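Local coordinates for monosaccharide ABC transporter substrate-binding protein, CUT2 family (Bradyrhizobium sp., PDB 4YHS), which probably binds a monosaccharide outside the cytoplasmic membrane and hands it to an ABC transporter of the CUT2 family for uptake, at residues R246-T251 with G269-L274; V188-G193 with I216-P221; F276-G281 with A294-M299; D70-G75 with D146-I151; K159-F164 with V320-P325. One frame throughout, in Å; residues are numbered along the deposited sequence.

Interaction 1. Residues R246-T251 with G269-L274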
# COMPACT_ATOMS: atom_id res chain seq x y z
N ARG A 246 -11.21 12.82 20.85
CA ARG A 246 -11.22 11.41 21.26
C ARG A 246 -10.25 10.56 20.42
O ARG A 246 -9.64 9.61 20.92
CB ARG A 246 -12.65 10.86 21.15
CG ARG A 246 -12.79 9.41 21.53
CD ARG A 246 -12.43 9.17 22.99
NE ARG A 246 -12.53 7.75 23.31
CZ ARG A 246 -11.57 6.86 23.09
NH1 ARG A 246 -10.40 7.24 22.56
NH2 ARG A 246 -11.77 5.59 23.40
N TYR A 247 -10.10 10.91 19.14
CA TYR A 247 -9.18 10.20 18.25
C TYR A 247 -8.30 11.15 17.47
O TYR A 247 -8.76 12.20 17.04
CB TYR A 247 -9.91 9.33 17.23
CG TYR A 247 -10.77 8.27 17.83
CD1 TYR A 247 -10.22 7.10 18.30
CD2 TYR A 247 -12.14 8.46 17.93
CE1 TYR A 247 -11.01 6.13 18.86
CE2 TYR A 247 -12.95 7.48 18.50
CZ TYR A 247 -12.36 6.31 18.95
OH TYR A 247 -13.11 5.32 19.52
N VAL A 248 -7.06 10.73 17.28
CA VAL A 248 -6.12 11.38 16.38
C VAL A 248 -5.84 10.38 15.26
O VAL A 248 -5.30 9.30 15.51
CB VAL A 248 -4.83 11.77 17.10
CG1 VAL A 248 -3.69 12.11 16.12
CG2 VAL A 248 -5.12 12.92 18.05
N ALA A 249 -6.28 10.72 14.06
CA ALA A 249 -6.11 9.82 12.93
C ALA A 249 -5.45 10.56 11.79
O ALA A 249 -5.71 11.74 11.56
CB ALA A 249 -7.43 9.26 12.46
N GLY A 250 -4.62 9.83 11.05
CA GLY A 250 -3.99 10.45 9.89
C GLY A 250 -2.86 9.60 9.34
O GLY A 250 -2.95 8.38 9.37
N THR A 251 -1.81 10.22 8.83
CA THR A 251 -0.74 9.42 8.25
C THR A 251 -0.06 8.58 9.33
O THR A 251 -0.15 8.85 10.54
CB THR A 251 0.34 10.26 7.56
OG1 THR A 251 1.14 10.91 8.55
CG2 THR A 251 -0.27 11.32 6.61
N GLY A 269 -4.86 6.36 26.57
CA GLY A 269 -6.18 5.78 26.75
C GLY A 269 -7.35 6.76 26.69
O GLY A 269 -8.51 6.32 26.56
N LYS A 270 -7.06 8.06 26.80
CA LYS A 270 -8.09 9.09 26.63
C LYS A 270 -8.22 9.48 25.17
O LYS A 270 -9.31 9.83 24.70
CB LYS A 270 -7.76 10.35 27.43
CG LYS A 270 -7.72 10.15 28.94
CD LYS A 270 -7.59 11.49 29.66
CE LYS A 270 -7.34 11.31 31.13
NZ LYS A 270 -6.94 12.59 31.76
N VAL A 271 -7.09 9.49 24.48
CA VAL A 271 -7.06 9.75 23.05
C VAL A 271 -6.44 8.54 22.40
O VAL A 271 -5.34 8.13 22.78
CB VAL A 271 -6.25 11.02 22.73
CG1 VAL A 271 -6.16 11.24 21.21
CG2 VAL A 271 -6.82 12.24 23.48
N ASP A 272 -7.15 7.93 21.44
CA ASP A 272 -6.61 6.84 20.65
C ASP A 272 -6.10 7.27 19.29
O ASP A 272 -6.59 8.24 18.69
CB ASP A 272 -7.67 5.75 20.48
CG ASP A 272 -7.83 4.93 21.73
OD1 ASP A 272 -6.89 4.19 22.04
OD2 ASP A 272 -8.87 5.03 22.39
N LEU A 273 -5.08 6.55 18.83
CA LEU A 273 -4.38 6.90 17.60
C LEU A 273 -4.69 5.92 16.48
O LEU A 273 -4.74 4.71 16.70
CB LEU A 273 -2.89 6.96 17.85
CG LEU A 273 -2.49 7.77 19.08
CD1 LEU A 273 -0.99 7.68 19.33
CD2 LEU A 273 -2.89 9.24 18.89
N LEU A 274 -4.88 6.45 15.27
CA LEU A 274 -5.05 5.59 14.11
C LEU A 274 -4.25 6.14 12.96
O LEU A 274 -4.05 7.36 12.87
CB LEU A 274 -6.54 5.46 13.74
CG LEU A 274 -7.52 4.73 14.65
CD1 LEU A 274 -8.14 5.66 15.68
CD2 LEU A 274 -8.60 4.11 13.78

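Interaction 2. Residues V188-G193 with I216-P221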
# COMPACT_ATOMS: atom_id res chain seq x y z
N VAL A 188 -12.92 13.60 16.05
CA VAL A 188 -11.69 13.07 15.46
C VAL A 188 -10.84 14.20 14.91
O VAL A 188 -11.31 15.00 14.11
CB VAL A 188 -11.98 12.10 14.29
CG1 VAL A 188 -10.67 11.65 13.65
CG2 VAL A 188 -12.83 10.90 14.75
N GLY A 189 -9.57 14.22 15.30
CA GLY A 189 -8.59 15.08 14.66
C GLY A 189 -8.01 14.29 13.51
O GLY A 189 -7.60 13.17 13.71
N TRP A 190 -8.04 14.86 12.32
CA TRP A 190 -7.72 14.17 11.06
C TRP A 190 -6.56 14.89 10.37
O TRP A 190 -6.63 16.11 10.13
CB TRP A 190 -8.97 14.11 10.20
CG TRP A 190 -8.84 13.51 8.80
CD1 TRP A 190 -9.20 14.12 7.65
CD2 TRP A 190 -8.36 12.21 8.44
NE1 TRP A 190 -8.96 13.30 6.58
CE2 TRP A 190 -8.45 12.11 7.03
CE3 TRP A 190 -7.87 11.12 9.15
CZ2 TRP A 190 -8.07 10.97 6.33
CZ3 TRP A 190 -7.48 9.98 8.46
CH2 TRP A 190 -7.58 9.92 7.07
N PHE A 191 -5.50 14.13 10.07
CA PHE A 191 -4.21 14.66 9.64
C PHE A 191 -3.76 13.88 8.42
O PHE A 191 -2.98 12.95 8.54
CB PHE A 191 -3.20 14.53 10.76
CG PHE A 191 -3.62 15.22 12.03
CD1 PHE A 191 -3.35 16.57 12.23
CD2 PHE A 191 -4.34 14.54 12.99
CE1 PHE A 191 -3.76 17.21 13.40
CE2 PHE A 191 -4.75 15.19 14.16
CZ PHE A 191 -4.47 16.53 14.35
N PRO A 192 -4.27 14.27 7.24
CA PRO A 192 -4.20 13.37 6.08
C PRO A 192 -2.88 13.36 5.31
O PRO A 192 -2.67 12.44 4.50
CB PRO A 192 -5.36 13.86 5.19
CG PRO A 192 -5.60 15.25 5.62
CD PRO A 192 -5.27 15.33 7.06
N GLY A 193 -1.99 14.31 5.58
CA GLY A 193 -0.71 14.36 4.85
C GLY A 193 -0.69 15.60 3.97
O GLY A 193 -1.43 16.53 4.19
N ILE A 216 -19.50 10.31 14.62
CA ILE A 216 -18.20 10.92 14.45
C ILE A 216 -18.33 12.34 13.92
O ILE A 216 -19.01 12.58 12.92
CB ILE A 216 -17.30 10.12 13.47
CG1 ILE A 216 -16.96 8.73 14.05
CG2 ILE A 216 -16.03 10.89 13.16
CD1 ILE A 216 -16.57 7.75 13.00
N LYS A 217 -17.65 13.26 14.59
CA LYS A 217 -17.44 14.60 14.06
C LYS A 217 -15.95 14.72 13.72
O LYS A 217 -15.10 14.49 14.57
CB LYS A 217 -17.87 15.66 15.09
CG LYS A 217 -17.34 17.09 14.81
CD LYS A 217 -17.85 17.68 13.49
CE LYS A 217 -17.12 18.95 13.12
NZ LYS A 217 -17.53 19.47 11.77
N VAL A 218 -15.65 15.06 12.47
CA VAL A 218 -14.27 15.26 12.05
C VAL A 218 -13.94 16.75 12.04
O VAL A 218 -14.66 17.58 11.45
CB VAL A 218 -14.02 14.64 10.67
CG1 VAL A 218 -12.57 14.66 10.36
CG2 VAL A 218 -14.51 13.24 10.62
N LEU A 219 -12.85 17.12 12.72
CA LEU A 219 -12.41 18.51 12.70
C LEU A 219 -11.95 18.83 11.30
O LEU A 219 -11.69 17.91 10.52
CB LEU A 219 -11.28 18.73 13.70
CG LEU A 219 -11.65 18.54 15.17
CD1 LEU A 219 -10.40 18.69 16.06
CD2 LEU A 219 -12.73 19.52 15.58
N GLU A 220 -11.84 20.11 10.97
CA GLU A 220 -11.32 20.46 9.66
C GLU A 220 -9.95 19.78 9.51
O GLU A 220 -9.16 19.75 10.46
CB GLU A 220 -11.23 21.98 9.47
CG GLU A 220 -12.58 22.71 9.52
CD GLU A 220 -13.50 22.43 8.31
OE1 GLU A 220 -13.39 21.37 7.67
OE2 GLU A 220 -14.35 23.30 8.02
N PRO A 221 -9.68 19.22 8.33
CA PRO A 221 -8.40 18.54 8.08
C PRO A 221 -7.21 19.46 8.24
O PRO A 221 -7.24 20.62 7.79
CB PRO A 221 -8.54 18.07 6.63
CG PRO A 221 -9.58 18.93 6.03
CD PRO A 221 -10.55 19.15 7.14
O HOH W 1 -8.28 17.74 11.87

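Interaction 3. Residues F276-G281 with A294-M299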
# COMPACT_ATOMS: atom_id res chain seq x y z
N PHE A 276 -3.96 5.68 8.50
CA PHE A 276 -4.69 5.10 7.36
C PHE A 276 -3.76 4.32 6.43
O PHE A 276 -4.16 3.93 5.32
CB PHE A 276 -5.49 6.16 6.57
CG PHE A 276 -4.66 7.24 5.90
CD1 PHE A 276 -4.19 7.08 4.60
CD2 PHE A 276 -4.45 8.45 6.55
CE1 PHE A 276 -3.46 8.10 3.97
CE2 PHE A 276 -3.75 9.46 5.92
CZ PHE A 276 -3.25 9.29 4.63
N TYR A 277 -2.58 3.98 6.93
CA TYR A 277 -1.72 3.03 6.22
C TYR A 277 -0.68 2.42 7.19
O TYR A 277 -0.56 2.83 8.36
CB TYR A 277 -1.07 3.71 4.97
CG TYR A 277 -0.10 4.84 5.20
CD1 TYR A 277 1.28 4.59 5.35
CD2 TYR A 277 -0.52 6.16 5.22
CE1 TYR A 277 2.17 5.61 5.54
CE2 TYR A 277 0.37 7.19 5.43
CZ TYR A 277 1.71 6.92 5.58
OH TYR A 277 2.60 7.95 5.79
N MSE A 278 0.04 1.39 6.73
CA MSE A 278 0.85 0.55 7.61
C MSE A 278 2.34 0.77 7.44
O MSE A 278 2.83 0.89 6.31
CB MSE A 278 0.53 -0.92 7.34
CG MSE A 278 1.28 -1.90 8.21
SE MSE A 278 0.79 -1.71 10.12
CE MSE A 278 -1.11 -2.13 10.02
N THR A 279 3.05 0.83 8.58
CA THR A 279 4.52 0.97 8.64
C THR A 279 5.00 0.12 9.80
O THR A 279 4.20 -0.24 10.66
CB THR A 279 4.97 2.38 8.91
OG1 THR A 279 4.51 2.77 10.20
CG2 THR A 279 4.48 3.36 7.84
N PRO A 280 6.31 -0.18 9.86
CA PRO A 280 6.78 -0.91 11.04
C PRO A 280 6.51 -0.17 12.37
O PRO A 280 6.17 -0.83 13.36
CB PRO A 280 8.28 -1.07 10.77
CG PRO A 280 8.37 -1.14 9.28
CD PRO A 280 7.35 -0.10 8.82
N GLY A 281 6.64 1.15 12.38
CA GLY A 281 6.40 1.94 13.58
C GLY A 281 4.94 1.85 14.03
O GLY A 281 4.64 1.71 15.20
N ALA A 294 -4.75 0.46 12.15
CA ALA A 294 -4.40 0.96 10.83
C ALA A 294 -4.75 -0.12 9.80
O ALA A 294 -4.64 -1.29 10.10
CB ALA A 294 -2.90 1.32 10.75
N PRO A 295 -5.13 0.28 8.58
CA PRO A 295 -5.35 -0.70 7.51
C PRO A 295 -4.03 -1.23 6.95
O PRO A 295 -3.02 -0.52 6.97
CB PRO A 295 -6.08 0.09 6.44
CG PRO A 295 -5.57 1.47 6.58
CD PRO A 295 -5.37 1.66 8.10
N ALA A 296 -4.07 -2.45 6.43
CA ALA A 296 -2.91 -2.99 5.74
C ALA A 296 -3.29 -3.24 4.30
O ALA A 296 -4.36 -3.81 4.04
CB ALA A 296 -2.44 -4.26 6.40
N ASP A 297 -2.43 -2.85 3.37
CA ASP A 297 -2.66 -3.13 1.93
C ASP A 297 -1.91 -4.37 1.47
O ASP A 297 -1.95 -4.72 0.28
CB ASP A 297 -2.29 -1.93 1.05
CG ASP A 297 -0.79 -1.70 0.91
OD1 ASP A 297 -0.01 -2.20 1.72
OD2 ASP A 297 -0.41 -0.95 -0.00
N SER A 298 -1.31 -5.06 2.42
CA SER A 298 -0.58 -6.30 2.10
C SER A 298 0.38 -6.05 0.93
O SER A 298 0.31 -6.73 -0.12
CB SER A 298 -1.55 -7.45 1.76
OG SER A 298 -2.34 -7.83 2.86
N MSE A 299 1.25 -5.05 1.06
CA MSE A 299 2.13 -4.69 -0.07
C MSE A 299 3.08 -5.80 -0.47
O MSE A 299 3.48 -5.90 -1.63
CB MSE A 299 2.93 -3.41 0.25
CG MSE A 299 4.28 -3.53 0.93
SE MSE A 299 4.14 -4.12 2.80
CE MSE A 299 3.61 -2.44 3.71

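Interaction 4. Residues D70-G75 with D146-I151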
# COMPACT_ATOMS: atom_id res chain seq x y z
N ASP A 70 12.63 2.77 2.02
CA ASP A 70 11.78 2.60 3.20
C ASP A 70 11.28 1.18 3.35
O ASP A 70 11.53 0.33 2.50
CB ASP A 70 10.58 3.59 3.15
CG ASP A 70 9.67 3.42 1.93
OD1 ASP A 70 9.74 2.39 1.23
OD2 ASP A 70 8.84 4.33 1.67
N ALA A 71 10.56 0.94 4.44
CA ALA A 71 10.11 -0.40 4.78
C ALA A 71 9.06 -0.88 3.77
O ALA A 71 8.95 -2.07 3.48
CB ALA A 71 9.55 -0.44 6.17
N TYR A 72 8.27 0.07 3.28
CA TYR A 72 7.21 -0.24 2.35
C TYR A 72 7.79 -0.94 1.11
O TYR A 72 7.38 -2.04 0.77
CB TYR A 72 6.44 1.02 1.93
CG TYR A 72 5.22 0.67 1.09
CD1 TYR A 72 5.31 0.50 -0.30
CD2 TYR A 72 3.98 0.51 1.69
CE1 TYR A 72 4.19 0.15 -1.05
CE2 TYR A 72 2.85 0.20 0.94
CZ TYR A 72 2.97 0.02 -0.44
OH TYR A 72 1.86 -0.31 -1.19
N TRP A 73 8.75 -0.31 0.44
CA TRP A 73 9.33 -0.92 -0.76
C TRP A 73 10.22 -2.11 -0.42
O TRP A 73 10.35 -3.03 -1.22
CB TRP A 73 10.04 0.16 -1.61
CG TRP A 73 8.95 0.98 -2.25
CD1 TRP A 73 8.39 2.14 -1.77
CD2 TRP A 73 8.22 0.65 -3.44
NE1 TRP A 73 7.38 2.55 -2.60
CE2 TRP A 73 7.26 1.66 -3.64
CE3 TRP A 73 8.28 -0.40 -4.35
CZ2 TRP A 73 6.37 1.64 -4.71
CZ3 TRP A 73 7.38 -0.40 -5.44
CH2 TRP A 73 6.47 0.61 -5.61
N LEU A 74 10.79 -2.16 0.79
CA LEU A 74 11.44 -3.38 1.23
C LEU A 74 10.43 -4.53 1.31
O LEU A 74 10.72 -5.66 0.95
CB LEU A 74 12.12 -3.15 2.58
CG LEU A 74 13.08 -4.21 3.11
CD1 LEU A 74 14.29 -4.35 2.18
CD2 LEU A 74 13.53 -3.85 4.54
N GLY A 75 9.23 -4.25 1.79
CA GLY A 75 8.16 -5.23 1.78
C GLY A 75 7.77 -5.71 0.39
O GLY A 75 7.60 -6.91 0.14
N ASP A 146 1.95 -3.40 -13.92
CA ASP A 146 1.84 -2.20 -13.10
C ASP A 146 1.73 -2.59 -11.62
O ASP A 146 0.69 -3.08 -11.17
CB ASP A 146 0.61 -1.41 -13.60
CG ASP A 146 0.35 -0.13 -12.85
OD1 ASP A 146 1.12 0.25 -11.92
OD2 ASP A 146 -0.66 0.49 -13.24
N LEU A 147 2.79 -2.31 -10.86
CA LEU A 147 2.90 -2.74 -9.45
C LEU A 147 2.82 -1.54 -8.51
O LEU A 147 3.60 -0.58 -8.63
CB LEU A 147 4.21 -3.51 -9.23
CG LEU A 147 4.62 -3.87 -7.78
CD1 LEU A 147 3.65 -4.81 -7.10
CD2 LEU A 147 6.02 -4.49 -7.75
N VAL A 148 1.81 -1.59 -7.64
CA VAL A 148 1.60 -0.67 -6.51
C VAL A 148 1.12 0.73 -6.89
O VAL A 148 0.09 1.18 -6.35
CB VAL A 148 2.86 -0.52 -5.64
CG1 VAL A 148 2.59 0.51 -4.53
CG2 VAL A 148 3.23 -1.86 -4.96
N ASN A 149 1.84 1.43 -7.76
CA ASN A 149 1.64 2.88 -7.90
C ASN A 149 0.60 3.33 -8.91
O ASN A 149 -0.09 4.33 -8.68
CB ASN A 149 2.95 3.57 -8.26
CG ASN A 149 3.87 3.70 -7.09
OD1 ASN A 149 3.45 3.52 -5.95
ND2 ASN A 149 5.12 4.05 -7.36
N GLY A 150 0.48 2.63 -10.03
CA GLY A 150 -0.53 2.97 -11.03
C GLY A 150 0.09 3.71 -12.19
O GLY A 150 0.72 4.75 -12.04
N ILE A 151 -0.08 3.12 -13.36
CA ILE A 151 0.42 3.64 -14.62
C ILE A 151 -0.74 3.86 -15.57
O ILE A 151 -1.62 2.99 -15.67
CB ILE A 151 1.43 2.64 -15.23
CG1 ILE A 151 2.69 2.57 -14.35
CG2 ILE A 151 1.80 2.98 -16.67
CD1 ILE A 151 3.50 1.32 -14.64

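Interaction 5. Residues K159-F164 with V320-P325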
# COMPACT_ATOMS: atom_id res chain seq x y z
N LYS A 159 -2.52 -5.08 -13.55
CA LYS A 159 -2.25 -4.26 -12.37
C LYS A 159 -2.31 -5.09 -11.10
O LYS A 159 -3.18 -5.95 -10.93
CB LYS A 159 -3.25 -3.11 -12.28
CG LYS A 159 -3.20 -2.12 -13.45
CD LYS A 159 -4.29 -1.07 -13.38
CE LYS A 159 -4.19 -0.12 -14.56
NZ LYS A 159 -3.11 0.88 -14.33
N SER A 160 -1.35 -4.82 -10.22
CA SER A 160 -1.33 -5.36 -8.85
C SER A 160 -1.17 -4.17 -7.91
O SER A 160 -0.05 -3.69 -7.68
CB SER A 160 -0.19 -6.34 -8.67
OG SER A 160 -0.22 -6.90 -7.38
N LEU A 161 -2.29 -3.69 -7.38
CA LEU A 161 -2.27 -2.49 -6.60
C LEU A 161 -3.59 -2.27 -5.86
O LEU A 161 -4.58 -3.00 -6.07
CB LEU A 161 -1.97 -1.29 -7.50
CG LEU A 161 -2.66 -1.26 -8.86
CD1 LEU A 161 -4.12 -0.94 -8.73
CD2 LEU A 161 -1.96 -0.21 -9.75
N VAL A 162 -3.58 -1.29 -4.97
CA VAL A 162 -4.81 -0.90 -4.25
C VAL A 162 -5.08 0.58 -4.41
O VAL A 162 -4.25 1.30 -5.00
CB VAL A 162 -4.72 -1.24 -2.74
CG1 VAL A 162 -4.29 -2.69 -2.56
CG2 VAL A 162 -3.75 -0.29 -2.00
N SER A 163 -6.24 1.03 -3.93
CA SER A 163 -6.63 2.45 -3.91
C SER A 163 -6.52 3.07 -2.54
O SER A 163 -6.98 2.46 -1.56
CB SER A 163 -8.08 2.61 -4.41
OG SER A 163 -8.52 3.96 -4.28
N PHE A 164 -5.94 4.28 -2.46
CA PHE A 164 -5.87 5.00 -1.19
C PHE A 164 -7.26 5.50 -0.78
O PHE A 164 -7.46 5.80 0.38
CB PHE A 164 -4.86 6.15 -1.25
CG PHE A 164 -3.52 5.81 -0.62
CD1 PHE A 164 -3.39 5.77 0.75
CD2 PHE A 164 -2.42 5.52 -1.42
CE1 PHE A 164 -2.17 5.43 1.33
CE2 PHE A 164 -1.21 5.20 -0.84
CZ PHE A 164 -1.09 5.15 0.53
N VAL A 320 -5.80 -12.80 -13.49
CA VAL A 320 -6.69 -11.74 -13.07
C VAL A 320 -6.01 -10.44 -13.48
O VAL A 320 -4.88 -10.21 -13.09
CB VAL A 320 -6.95 -11.79 -11.54
CG1 VAL A 320 -7.82 -10.63 -11.16
CG2 VAL A 320 -7.59 -13.14 -11.16
N LYS A 321 -6.67 -9.61 -14.28
CA LYS A 321 -5.98 -8.49 -14.92
C LYS A 321 -5.78 -7.27 -14.02
O LYS A 321 -4.78 -6.56 -14.14
CB LYS A 321 -6.73 -8.07 -16.18
CG LYS A 321 -6.06 -7.01 -17.02
CD LYS A 321 -6.63 -7.04 -18.45
CE LYS A 321 -6.11 -5.86 -19.26
NZ LYS A 321 -6.36 -5.98 -20.73
N HIS A 322 -6.75 -7.01 -13.15
CA HIS A 322 -6.69 -5.84 -12.32
C HIS A 322 -7.16 -6.22 -10.90
O HIS A 322 -8.34 -6.46 -10.65
CB HIS A 322 -7.53 -4.73 -12.96
CG HIS A 322 -7.51 -3.42 -12.25
ND1 HIS A 322 -8.07 -2.29 -12.80
CD2 HIS A 322 -7.05 -3.06 -11.03
CE1 HIS A 322 -7.94 -1.28 -11.95
NE2 HIS A 322 -7.34 -1.72 -10.87
N VAL A 323 -6.20 -6.32 -9.98
CA VAL A 323 -6.51 -6.84 -8.64
C VAL A 323 -5.59 -6.26 -7.56
O VAL A 323 -4.44 -5.88 -7.81
CB VAL A 323 -6.44 -8.42 -8.65
CG1 VAL A 323 -5.03 -8.94 -8.98
CG2 VAL A 323 -6.97 -9.04 -7.36
N GLY A 324 -6.15 -6.17 -6.36
CA GLY A 324 -5.40 -5.83 -5.16
C GLY A 324 -5.77 -6.73 -4.00
O GLY A 324 -6.86 -7.30 -3.98
N PRO A 325 -4.86 -6.87 -3.03
CA PRO A 325 -5.28 -7.53 -1.79
C PRO A 325 -6.49 -6.80 -1.18
O PRO A 325 -6.63 -5.60 -1.33
CB PRO A 325 -4.05 -7.38 -0.89
CG PRO A 325 -2.92 -7.26 -1.82
CD PRO A 325 -3.44 -6.49 -2.98
O HOH W 2 -2.37 -7.07 -6.05

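Interaction 1. Residues R246-T251 with G269-L274
Two N-H groups of the R246 guanidinium converge on D272 OD2. NH1 lies 2.7 Å from OD2 in a salt bridge that keeps the oxygen in the guanidinium plane, although NH1 meets OD2 on its anti side, 24° out of the carboxylate plane. NH2 adds a weak, more bent bond to the same oxygen. R246 starts out with CG anti to N (chi1 179°) and then bends at chi2 (63°), which brings the guanidinium alongside D272. Y247 OH sits over one face of the guanidinium, while its hydrogen bond goes to H179 NE2. Substituting an alanine for R246 removes CG and the guanidinium, and would probably leave the D272 carboxylate without its charged mate across this contact and one face of the Y247 ring less well packed. Deeper in, strands 247-250 and 272-274 run parallel as neighbours in the sheet of the second lobe, joined by helix 252-264 in a beta-alpha-beta crossover. Their ladder comprises D272 N to R246 O, V248 N to D272 O (2.9 Å), L274 N to V248 O and G250 N to L274 O. On the face shared with Y247 and A249, L274 CD1 packs 3.6 Å from Y247 CD1, covered by helix 164-178. On the other face L273 CD2 lies 3.7 Å from V248 CB, and V271 CG1 is equally near V248 CG2; L273 and V271 also touch helix 252-264.

Interaction 2. Residues V188-G193 with I216-P221
W190 CB rests 3.6 Å from V218 CG1 at the apolar heart of this contact, and V188 CG2 meets I216 CG2 at the same separation of 3.6 Å, the two branched side chains crossing at a slant. With CG anti to the backbone N (chi1 176°), the W190 indole reaches P221, CD1 lying 4.1 Å from P221 CB. The P221 CB atom also approaches P192 CG, at 4.2 Å, while P192 CB lies over one face of the indole, toward its rim. Helix 198-211 supplies further partners for W190: F207 stacks on the ring and N204 OD1 bonds NE1. Farther out, two straight backbone bonds pair the strands, V188 N to K217 O (2.8 Å) and L219 N to V188 O (3.0 Å). The strand axes already diverge by 43°, and past L219 a water takes over the bridging: it accepts from W190 N at 2.9 Å and donates to E220 O. The two strands and the helix between them form a beta-alpha-beta unit, with 216-218 as the outermost strand of the parallel sheet in the second lobe, as expected for a type I periplasmic binding protein.

Interaction 3. Residues F276-G281 with A294-M299
The backbone of F276-M278 passes P295 and its neighbours with end-to-end directions 54° apart, and no hydrogen bond joins the two segments. CA atoms stay 5.4 Å apart at F276 and A294. Contact is made largely by side chains against backbone. The P295 ring packs against the chain at F276, with CG only 3.1 Å from F276 O and CD 3.6 Å from F276 CA, a tight fit. F276 O, Y277 O and P295 O are all buried here without a polar partner, with carbon atoms close by, such as A294 CB 3.7 Å from Y277 O. Strand 293-296 pairs with 322-331 in the first-lobe sheet, whereas 276-281 continues from the last strand of the second-lobe sheet, an arrangement consistent with the hinge between the lobes of a type I periplasmic binding protein. A glycine in place of P295 has no ring to set on F276 and would probably open a gap beside its carbonyl. M278, a selenomethionine, carries the rest. Bends at chi2 (64°) and chi3 (61°) curl its chain back, which sets CE 3.6 Å from A294 O and 4.0 Å from A294 CB. M278 CB meanwhile touches P295 O at 3.6 Å. Y277 directs its side chain elsewhere, to within about 3 Å of a bound Bis-Tris molecule, and T279 N-caps helix 280-287 through V282 N.

Interaction 4. Residues D70-G75 with D146-I151
V148 meets both Y72 and W73, and the apolar contacts are the main part of this pairing. V148 CG1 approaches the Y72 ring at its edge, 3.5 Å from OH and 3.8 Å from CE1. V148 CB sits 3.8 Å from W73 CH2, the far corner of the indole, and the two aromatic side chains come at the valine from the opposite direction. Y72 CD1 in turn lies over one face of the W73 ring, toward its rim. A second kind of contact is polar against aromatic: N149 OD1 lies near the indole plane, at the ring edge and 3.7 Å from W73 CZ2, with the amide plane turned 72° from the ring. Hydrogen bonds do not cross between the segments but shape each of them. D70 N-caps helix 71-87, its OD1 taking W73 N at 3.0 Å almost in line. In the other segment N149 N bonds L147 O at 2.8 Å, closing a classic gamma turn with V148 at its centre, and D146 OD2 receives I151 N at 2.7 Å. Two polar ends are held from outside: Y72 OH by D297 OD2, and N149 ND2 by A124 O and Y99 OH. The side chain of Y72 also passes about 4 Å from a bound Bis-Tris, consistent with a place at the ligand cleft. The helix start and the turn thus meet through apolar and ring-edge contacts alone, while these polar groups are engaged within each segment or by outside partners.

Interaction 5. Residues K159-F164 with V320-P325
K321 O opens the pairing by accepting K159 N at 2.8 Å in a nearly straight bond. At H322 the interaction changes to CH-pi: K159 CD stands over the centre of the imidazole, 3.9 Å from the ring centroid and 6° off the ring normal. With CG anti to N (chi1 -177°), H322 lays its ring under the lysine chain, while L161 CD1 comes obliquely to 3.9 Å from NE2. The far ends are occupied elsewhere, K159 NZ in a salt bridge with D146 OD2, a bond to I151 O and a cation-pi contact with F38, and H322 ND1 with F38 N. V323 follows with bonds in both directions. Its N donates to K159 O at 3.2 Å, from above the carbonyl plane, and its O accepts L161 N at 3.1 Å. A water donating to both V323 O and S160 OG adds a bridge, and S160 OG also bonds Q302 O of helix 299-314. G324 presses CA to 3.1 Å from L161 O in a CA-H...O contact; a CB at this position would collide with that carbonyl, which suits glycine. P325 ends the walk, its CD packing 3.9 Å from V162 CG1 as the two side chains cross at about a right angle. The parallel pairing brings together segments 156 residues apart: after 158-160 the chain leaves for the second lobe, and strand 322-331 adds itself beside it later in the same first-lobe sheet, an arrangement consistent with the multiple lobe crossings of type I periplasmic binding proteins.

Interactions 1 and 2 share the parallel sheet of the second lobe, where strands 186-191 and 247-250 are neighbours; interaction 1 is largely buried with a salt bridge at its rim, interaction 2 frays at an outermost strand. Interaction 5 is likewise strand pairing, but in the first-lobe sheet, and its K159 joins it to interaction 4. Interactions 3 and 4 lie nearest the chain's centre and contain no hydrogen bond between their segments; the Y72 to D297 bond ties them together. Interaction 3 is buried, and through F276 it reaches W190 of interaction 2 and G250 of interaction 1, while P325 of interaction 5 packs against D297 and S298.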